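Local coordinates for protein ribonucleotide monophosphatase NagD (Escherichia coli, PDB 2C4N) that dephosphorylates ribonucleoside monophosphates as a magnesium-dependent phosphatase of the HAD superfamily, and probably acts on a broad range of other phosphorylated substrates, at residues L40-P45 against F68-M73; I3-C8 against M189-E194. One frame throughout, in Å; residues are numbered along the deposited sequence.

Contact 1. Residues L40-P45 against F68-M73; sequences LLTNYP and FYTSAM. With PO4 (phosphate ion), chain D.
Ser71 OG gives its proton to Asn43 O at 2.6 Å, the shortest polar bond of this contact. It comes from above the carbonyl plane, 59° out of it. The two segments belong to a beta-alpha-beta unit of the Rossmann-like HAD core: strand 38-42, helix 49-58, strand 68-70. The strands run parallel. Tyr69 N bonds to Leu40 O at 2.9 Å, and Thr42 N to Tyr69 O at 3.2 Å. Beyond them segment 40-45 turns into the loop that carries Asn43, while segment 68-73 enters helix 71-80. Thr70 OG1 caps that helix, accepting from Met73 N in a capping box.

Thr42 and Asn43 are thought to bind substrate, and a phosphate ion sits here. Asn43 N donates to PO4 O2 at 3.0 Å. The Thr42 hydroxyl stands anti to its own backbone N (chi1 178°), which brings OG1 to 3.1 Å from PO4 O1. Lys176 NZ and the backbone N of Asp11 also bond this ion. Thr42 OG1 also serves as acceptor for Tyr44 N, at 3.3 Å, which closes an ST turn. With a valine in place of Thr42, Tyr44 N would probably lose its acceptor, the turn would be freer to open, and the phosphate would lack a hydroxyl neighbour. The Asn43 side chain is held by Lys176 N and Asp146.

On the Thr42 side of the sheet, its CG2 lies alongside Thr70 CG2, the two side chains pointing the same way. On that side too, the Phe68 ring packs edge-to-face with Phe56, and Leu40 CD1 lies 3.7 Å from Phe68 CE2.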
ATOM      1  N   LEU A  40     -24.928  20.880  -9.351  1.00 14.09           N
ATOM      2  CA  LEU A  40     -24.698  20.639  -7.934  1.00 16.17           C
ATOM      3  C   LEU A  40     -24.223  19.196  -7.875  1.00 15.24           C
ATOM      4  O   LEU A  40     -24.977  18.257  -8.123  1.00 15.56           O
ATOM      5  CB  LEU A  40     -25.986  20.846  -7.134  1.00 16.45           C
ATOM      6  CG  LEU A  40     -26.545  22.273  -7.228  1.00 17.05           C
ATOM      7  CD1 LEU A  40     -27.687  22.435  -6.227  1.00 16.11           C
ATOM      8  CD2 LEU A  40     -25.439  23.295  -6.947  1.00 16.03           C
ATOM      9  N   LEU A  41     -22.947  19.042  -7.550  1.00 18.61           N
ATOM     10  CA  LEU A  41     -22.290  17.747  -7.526  1.00 17.59           C
ATOM     11  C   LEU A  41     -22.142  17.070  -6.172  1.00 18.02           C
ATOM     12  O   LEU A  41     -21.911  17.719  -5.154  1.00 17.63           O
ATOM     13  CB  LEU A  41     -20.900  17.909  -8.150  1.00 18.22           C
ATOM     14  CG  LEU A  41     -19.997  16.683  -8.298  1.00 19.31           C
ATOM     15  CD1 LEU A  41     -20.481  15.838  -9.468  1.00 19.12           C
ATOM     16  CD2 LEU A  41     -18.559  17.135  -8.525  1.00 18.85           C
ATOM     17  N   THR A  42     -22.297  15.750  -6.173  1.00 16.35           N
ATOM     18  CA  THR A  42     -22.091  14.969  -4.966  1.00 15.81           C
ATOM     19  C   THR A  42     -21.502  13.628  -5.358  1.00 14.98           C
ATOM     20  O   THR A  42     -21.903  13.025  -6.353  1.00 13.12           O
ATOM     21  CB  THR A  42     -23.376  14.730  -4.150  1.00 17.92           C
ATOM     22  OG1 THR A  42     -23.050  13.909  -3.020  1.00 18.68           O
ATOM     23  CG2 THR A  42     -24.448  14.038  -4.981  1.00 18.85           C
ATOM     24  N   ASN A  43     -20.535  13.168  -4.572  1.00 16.41           N
ATOM     25  CA  ASN A  43     -19.873  11.900  -4.832  1.00 18.18           C
ATOM     26  C   ASN A  43     -20.716  10.705  -4.432  1.00 18.24           C
ATOM     27  O   ASN A  43     -20.406   9.576  -4.814  1.00 19.22           O
ATOM     28  CB  ASN A  43     -18.546  11.852  -4.082  1.00 16.28           C
ATOM     29  CG  ASN A  43     -17.373  11.702  -5.009  1.00 15.35           C
ATOM     30  OD1 ASN A  43     -17.391  12.211  -6.129  1.00 16.52           O
ATOM     31  ND2 ASN A  43     -16.327  11.026  -4.541  1.00 16.22           N
ATOM     32  N   TYR A  44     -21.780  10.938  -3.670  1.00 16.39           N
ATOM     33  CA  TYR A  44     -22.611   9.833  -3.232  1.00 19.34           C
ATOM     34  C   TYR A  44     -23.698   9.479  -4.240  1.00 19.04           C
ATOM     35  O   TYR A  44     -24.316  10.344  -4.852  1.00 18.66           O
ATOM     36  CB  TYR A  44     -23.146  10.118  -1.820  1.00 27.02           C
ATOM     37  CG  TYR A  44     -21.993  10.152  -0.820  1.00 31.62           C
ATOM     38  CD1 TYR A  44     -21.292  11.335  -0.568  1.00 31.88           C
ATOM     39  CD2 TYR A  44     -21.541   8.980  -0.200  1.00 32.08           C
ATOM     40  CE1 TYR A  44     -20.174  11.352   0.268  1.00 32.36           C
ATOM     41  CE2 TYR A  44     -20.422   8.990   0.637  1.00 31.81           C
ATOM     42  CZ  TYR A  44     -19.742  10.178   0.868  1.00 33.73           C
ATOM     43  OH  TYR A  44     -18.628  10.185   1.690  1.00 33.78           O
ATOM     44  N   PRO A  45     -23.909   8.173  -4.446  1.00 20.49           N
ATOM     45  CA  PRO A  45     -24.879   7.596  -5.378  1.00 20.67           C
ATOM     46  C   PRO A  45     -26.266   7.221  -4.907  1.00 20.59           C
ATOM     47  O   PRO A  45     -27.056   6.724  -5.700  1.00 21.53           O
ATOM     48  CB  PRO A  45     -24.144   6.367  -5.865  1.00 18.89           C
ATOM     49  CG  PRO A  45     -23.545   5.856  -4.553  1.00 20.42           C
ATOM     50  CD  PRO A  45     -23.027   7.124  -3.896  1.00 21.21           C
ATOM     51  N   PHE A  68     -28.879  18.754 -10.227  1.00 15.90           N
ATOM     52  CA  PHE A  68     -28.100  17.748  -9.507  1.00 16.87           C
ATOM     53  C   PHE A  68     -27.388  16.727 -10.381  1.00 17.02           C
ATOM     54  O   PHE A  68     -27.905  16.286 -11.406  1.00 15.88           O
ATOM     55  CB  PHE A  68     -28.980  17.009  -8.490  1.00 17.67           C
ATOM     56  CG  PHE A  68     -29.502  17.889  -7.403  1.00 17.70           C
ATOM     57  CD1 PHE A  68     -30.782  18.438  -7.483  1.00 16.71           C
ATOM     58  CD2 PHE A  68     -28.687  18.233  -6.326  1.00 16.99           C
ATOM     59  CE1 PHE A  68     -31.238  19.323  -6.504  1.00 16.17           C
ATOM     60  CE2 PHE A  68     -29.135  19.113  -5.349  1.00 18.21           C
ATOM     61  CZ  PHE A  68     -30.412  19.660  -5.439  1.00 16.06           C
ATOM     62  N   TYR A  69     -26.180  16.360  -9.965  1.00 17.44           N
ATOM     63  CA  TYR A  69     -25.396  15.364 -10.683  1.00 17.09           C
ATOM     64  C   TYR A  69     -24.670  14.542  -9.626  1.00 16.81           C
ATOM     65  O   TYR A  69     -23.834  15.063  -8.890  1.00 17.85           O
ATOM     66  CB  TYR A  69     -24.386  16.039 -11.620  1.00 16.08           C
ATOM     67  CG  TYR A  69     -23.883  15.135 -12.721  1.00 16.95           C
ATOM     68  CD1 TYR A  69     -24.777  14.481 -13.570  1.00 18.07           C
ATOM     69  CD2 TYR A  69     -22.516  14.934 -12.919  1.00 17.16           C
ATOM     70  CE1 TYR A  69     -24.324  13.645 -14.595  1.00 17.23           C
ATOM     71  CE2 TYR A  69     -22.051  14.101 -13.940  1.00 18.11           C
ATOM     72  CZ  TYR A  69     -22.958  13.460 -14.773  1.00 18.89           C
ATOM     73  OH  TYR A  69     -22.505  12.637 -15.783  1.00 18.66           O
ATOM     74  N   THR A  70     -25.011  13.262  -9.537  1.00 16.00           N
ATOM     75  CA  THR A  70     -24.400  12.375  -8.555  1.00 15.29           C
ATOM     76  C   THR A  70     -23.460  11.392  -9.238  1.00 15.30           C
ATOM     77  O   THR A  70     -23.449  11.277 -10.463  1.00 14.42           O
ATOM     78  CB  THR A  70     -25.464  11.546  -7.826  1.00 17.45           C
ATOM     79  OG1 THR A  70     -25.982  10.559  -8.727  1.00 15.47           O
ATOM     80  CG2 THR A  70     -26.611  12.437  -7.357  1.00 17.66           C
ATOM     81  N   SER A  71     -22.683  10.672  -8.434  1.00 18.30           N
ATOM     82  CA  SER A  71     -21.759   9.687  -8.977  1.00 18.07           C
ATOM     83  C   SER A  71     -22.522   8.546  -9.644  1.00 17.44           C
ATOM     84  O   SER A  71     -21.954   7.812 -10.446  1.00 17.94           O
ATOM     85  CB  SER A  71     -20.850   9.128  -7.876  1.00 15.86           C
ATOM     86  OG  SER A  71     -21.601   8.523  -6.844  1.00 17.52           O
ATOM     87  N   ALA A  72     -23.804   8.394  -9.310  1.00 16.00           N
ATOM     88  CA  ALA A  72     -24.618   7.334  -9.908  1.00 17.73           C
ATOM     89  C   ALA A  72     -24.989   7.743 -11.327  1.00 16.78           C
ATOM     90  O   ALA A  72     -24.931   6.944 -12.257  1.00 16.91           O
ATOM     91  CB  ALA A  72     -25.883   7.081  -9.072  1.00 17.77           C
ATOM     92  N   MET A  73     -25.373   9.003 -11.481  1.00 16.10           N
ATOM     93  CA  MET A  73     -25.722   9.543 -12.790  1.00 16.42           C
ATOM     94  C   MET A  73     -24.483   9.538 -13.677  1.00 15.44           C
ATOM     95  O   MET A  73     -24.547   9.179 -14.848  1.00 16.40           O
ATOM     96  CB  MET A  73     -26.247  10.973 -12.637  1.00 17.00           C
ATOM     97  CG  MET A  73     -27.507  11.072 -11.788  1.00 20.32           C
ATOM     98  SD  MET A  73     -27.985  12.779 -11.530  1.00 20.30           S
ATOM     99  CE  MET A  73     -29.402  12.601 -10.440  1.00 24.17           C
TER
HETATM  100  P   PO4 D1253     -20.057  15.473  -1.401  1.00 30.33           P
HETATM  101  O1  PO4 D1253     -21.234  16.219  -1.912  1.00 31.58           O
HETATM  102  O2  PO4 D1253     -19.243  14.986  -2.540  1.00 24.92           O
HETATM  103  O3  PO4 D1253     -19.240  16.359  -0.555  1.00 26.21           O
HETATM  104  O4  PO4 D1253     -20.523  14.320  -0.589  1.00 32.83           O

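Contact 2. Residues I3-C8 against M189-E194; sequences IKNVIC and MQAHSE
The CB atoms of Asn5 and Met189 are directed toward each other's segments, and the end of Ile7 comes in as well. The Met189 chain is extended as far as SD, then bends at its last torsion (chi3 -78°). The bend sets CE 3.5 Å from Ile7 CG1, where the two side chains cross obliquely. SD lies 4.0 Å from Asn5 CB.

The Asn5 amide meets the methyl group of Ala191. Ala191 CB is 3.1 Å from Asn5 ND2 and almost as near to CG and OD1, a tight fit. The segments make no direct hydrogen bond. Water bridges them instead: one molecule accepts from Asn5 ND2 at 3.1 Å and from His192 N at 3.0 Å. A second lies 2.8 Å from Asn5 OD1, near Met189 O.

A Schellman motif ends helix 180-189 here. Gln190, with positive phi, is its C-prime residue, and Ala191 N bonds back to Leu186 O. The loop then runs to strand 196-200, the parallel neighbour of strand 5-9 in the Rossmann-like HAD sheet. Asn5 also bonds through its backbone to Glu195. In the assembly of this crystal structure, the His192 ring stacks on His192 of a second subunit.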
ATOM      1  N   ILE A   3     -15.659  33.290 -15.833  1.00 39.39           N
ATOM      2  CA  ILE A   3     -16.554  32.292 -15.327  1.00 33.14           C
ATOM      3  C   ILE A   3     -17.925  32.368 -15.960  1.00 29.56           C
ATOM      4  O   ILE A   3     -18.582  33.336 -15.793  1.00 28.61           O
ATOM      5  CB  ILE A   3     -16.668  32.369 -13.842  1.00 31.54           C
ATOM      6  CG1 ILE A   3     -15.334  32.140 -13.181  1.00 29.86           C
ATOM      7  CG2 ILE A   3     -17.603  31.332 -13.397  1.00 30.56           C
ATOM      8  CD1 ILE A   3     -15.321  32.393 -11.772  1.00 29.10           C
ATOM      9  N   LYS A   4     -18.325  31.336 -16.697  1.00 29.95           N
ATOM     10  CA  LYS A   4     -19.630  31.325 -17.353  1.00 27.49           C
ATOM     11  C   LYS A   4     -20.469  30.139 -16.889  1.00 24.42           C
ATOM     12  O   LYS A   4     -21.668  30.081 -17.156  1.00 22.49           O
ATOM     13  CB  LYS A   4     -19.457  31.246 -18.871  1.00 39.86           C
ATOM     14  CG  LYS A   4     -18.717  32.418 -19.494  1.00 43.27           C
ATOM     15  CD  LYS A   4     -18.590  32.232 -20.999  1.00 46.21           C
ATOM     16  CE  LYS A   4     -17.868  33.396 -21.651  1.00 47.49           C
ATOM     17  NZ  LYS A   4     -17.720  33.185 -23.121  1.00 50.39           N
ATOM     18  N   ASN A   5     -19.831  29.197 -16.197  1.00 23.31           N
ATOM     19  CA  ASN A   5     -20.504  27.993 -15.704  1.00 21.05           C
ATOM     20  C   ASN A   5     -20.016  27.697 -14.289  1.00 20.26           C
ATOM     21  O   ASN A   5     -18.899  28.062 -13.920  1.00 18.62           O
ATOM     22  CB  ASN A   5     -20.173  26.805 -16.608  1.00 23.26           C
ATOM     23  CG  ASN A   5     -20.370  27.119 -18.079  1.00 24.90           C
ATOM     24  OD1 ASN A   5     -21.486  27.054 -18.600  1.00 25.99           O
ATOM     25  ND2 ASN A   5     -19.283  27.470 -18.756  1.00 26.10           N
ATOM     26  N   VAL A   6     -20.838  27.012 -13.503  1.00 18.57           N
ATOM     27  CA  VAL A   6     -20.460  26.711 -12.131  1.00 17.51           C
ATOM     28  C   VAL A   6     -20.788  25.295 -11.680  1.00 17.51           C
ATOM     29  O   VAL A   6     -21.909  24.829 -11.852  1.00 17.14           O
ATOM     30  CB  VAL A   6     -21.155  27.673 -11.133  1.00 20.03           C
ATOM     31  CG1 VAL A   6     -20.758  27.315  -9.699  1.00 19.18           C
ATOM     32  CG2 VAL A   6     -20.784  29.122 -11.446  1.00 19.25           C
ATOM     33  N   ILE A   7     -19.789  24.615 -11.120  1.00 16.65           N
ATOM     34  CA  ILE A   7     -19.981  23.282 -10.563  1.00 16.44           C
ATOM     35  C   ILE A   7     -19.805  23.528  -9.071  1.00 16.85           C
ATOM     36  O   ILE A   7     -18.766  24.035  -8.638  1.00 18.50           O
ATOM     37  CB  ILE A   7     -18.904  22.275 -11.009  1.00 16.63           C
ATOM     38  CG1 ILE A   7     -19.044  21.971 -12.501  1.00 15.86           C
ATOM     39  CG2 ILE A   7     -19.044  20.982 -10.202  1.00 16.82           C
ATOM     40  CD1 ILE A   7     -17.963  21.022 -13.029  1.00 19.25           C
ATOM     41  N   CYS A   8     -20.818  23.198  -8.283  1.00 15.66           N
ATOM     42  CA  CYS A   8     -20.722  23.422  -6.854  1.00 14.67           C
ATOM     43  C   CYS A   8     -20.970  22.151  -6.073  1.00 15.22           C
ATOM     44  O   CYS A   8     -22.010  21.504  -6.216  1.00 17.09           O
ATOM     45  CB  CYS A   8     -21.718  24.499  -6.413  1.00 17.02           C
ATOM     46  SG  CYS A   8     -21.578  24.978  -4.671  1.00 17.85           S
ATOM     47  N   MET A 189     -23.347  20.588 -18.952  1.00 25.42           N
ATOM     48  CA  MET A 189     -23.610  22.013 -19.132  1.00 26.16           C
ATOM     49  C   MET A 189     -23.173  22.486 -20.515  1.00 26.97           C
ATOM     50  O   MET A 189     -23.359  23.656 -20.857  1.00 26.58           O
ATOM     51  CB  MET A 189     -22.860  22.848 -18.088  1.00 25.32           C
ATOM     52  CG  MET A 189     -23.210  22.558 -16.643  1.00 24.48           C
ATOM     53  SD  MET A 189     -22.327  23.669 -15.522  1.00 25.04           S
ATOM     54  CE  MET A 189     -20.684  22.910 -15.490  1.00 23.16           C
ATOM     55  N   GLN A 190     -22.584  21.585 -21.296  1.00 28.94           N
ATOM     56  CA  GLN A 190     -22.089  21.936 -22.623  1.00 31.10           C
ATOM     57  C   GLN A 190     -21.120  23.098 -22.422  1.00 30.84           C
ATOM     58  O   GLN A 190     -21.125  24.076 -23.172  1.00 30.21           O
ATOM     59  CB  GLN A 190     -23.244  22.368 -23.531  1.00 48.02           C
ATOM     60  CG  GLN A 190     -24.320  21.310 -23.713  1.00 52.97           C
ATOM     61  CD  GLN A 190     -25.528  21.837 -24.465  1.00 56.90           C
ATOM     62  OE1 GLN A 190     -25.412  22.320 -25.593  1.00 58.23           O
ATOM     63  NE2 GLN A 190     -26.698  21.749 -23.841  1.00 58.73           N
ATOM     64  N   ALA A 191     -20.286  22.975 -21.395  1.00 27.82           N
ATOM     65  CA  ALA A 191     -19.332  24.020 -21.054  1.00 26.65           C
ATOM     66  C   ALA A 191     -17.885  23.599 -21.235  1.00 25.60           C
ATOM     67  O   ALA A 191     -17.569  22.405 -21.274  1.00 24.58           O
ATOM     68  CB  ALA A 191     -19.553  24.455 -19.618  1.00 25.74           C
ATOM     69  N   HIS A 192     -17.013  24.596 -21.347  1.00 22.67           N
ATOM     70  CA  HIS A 192     -15.581  24.365 -21.490  1.00 23.29           C
ATOM     71  C   HIS A 192     -14.924  24.578 -20.134  1.00 22.23           C
ATOM     72  O   HIS A 192     -15.376  25.401 -19.336  1.00 21.27           O
ATOM     73  CB  HIS A 192     -14.972  25.334 -22.507  1.00 35.52           C
ATOM     74  CG  HIS A 192     -15.337  25.026 -23.925  1.00 39.12           C
ATOM     75  ND1 HIS A 192     -16.002  25.922 -24.734  1.00 40.04           N
ATOM     76  CD2 HIS A 192     -15.128  23.922 -24.679  1.00 39.30           C
ATOM     77  CE1 HIS A 192     -16.187  25.383 -25.925  1.00 40.19           C
ATOM     78  NE2 HIS A 192     -15.666  24.168 -25.919  1.00 42.10           N
ATOM     79  N   SER A 193     -13.850  23.842 -19.879  1.00 22.78           N
ATOM     80  CA  SER A 193     -13.148  23.951 -18.610  1.00 23.44           C
ATOM     81  C   SER A 193     -12.620  25.358 -18.344  1.00 23.73           C
ATOM     82  O   SER A 193     -12.646  25.822 -17.202  1.00 23.00           O
ATOM     83  CB  SER A 193     -11.994  22.946 -18.565  1.00 24.32           C
ATOM     84  OG  SER A 193     -11.059  23.207 -19.596  1.00 24.96           O
ATOM     85  N   GLU A 194     -12.162  26.040 -19.393  1.00 26.88           N
ATOM     86  CA  GLU A 194     -11.599  27.385 -19.246  1.00 29.20           C
ATOM     87  C   GLU A 194     -12.574  28.450 -18.744  1.00 29.07           C
ATOM     88  O   GLU A 194     -12.148  29.517 -18.305  1.00 29.19           O
ATOM     89  CB  GLU A 194     -10.988  27.871 -20.570  1.00 39.44           C
ATOM     90  CG  GLU A 194     -10.332  26.795 -21.419  1.00 42.26           C
ATOM     91  CD  GLU A 194     -11.339  26.030 -22.246  1.00 42.80           C
ATOM     92  OE1 GLU A 194     -12.045  26.668 -23.053  1.00 46.79           O
ATOM     93  OE2 GLU A 194     -11.431  24.796 -22.095  1.00 43.67           O
TER
HETATM   94  O   HOH W   1     -18.146  27.368 -21.637  1.00 21.87           O
HETATM   95  O   HOH W   2     -22.123  26.711 -21.270  1.00 43.38           O

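Contact 1 and contact 2 have centres about 16 Å apart, and both reach the same six-stranded parallel sheet. Strand 68-70 is one edge strand of it in this chain; strands 38-42, 5-9 and 196-200 follow in that order. The two contacts meet where Leu41 N lies 3.0 Å from Cys8 O, a probable hydrogen bond between neighbouring strands. Along the chain, 3-8 comes first, then 40-45 and 68-73, and 189-194 last. A separate four-stranded parallel sheet, strands 86-90 to 172-173, falls between 68-73 and 189-194, consistent with a cap domain inserted in the HAD core. Contact 1 lies by the phosphate, near the magnesium bound by Asp9, Asp11 and Asp201. Contact 2 lies toward the beginning of strand 5-9, which ends at Asp9.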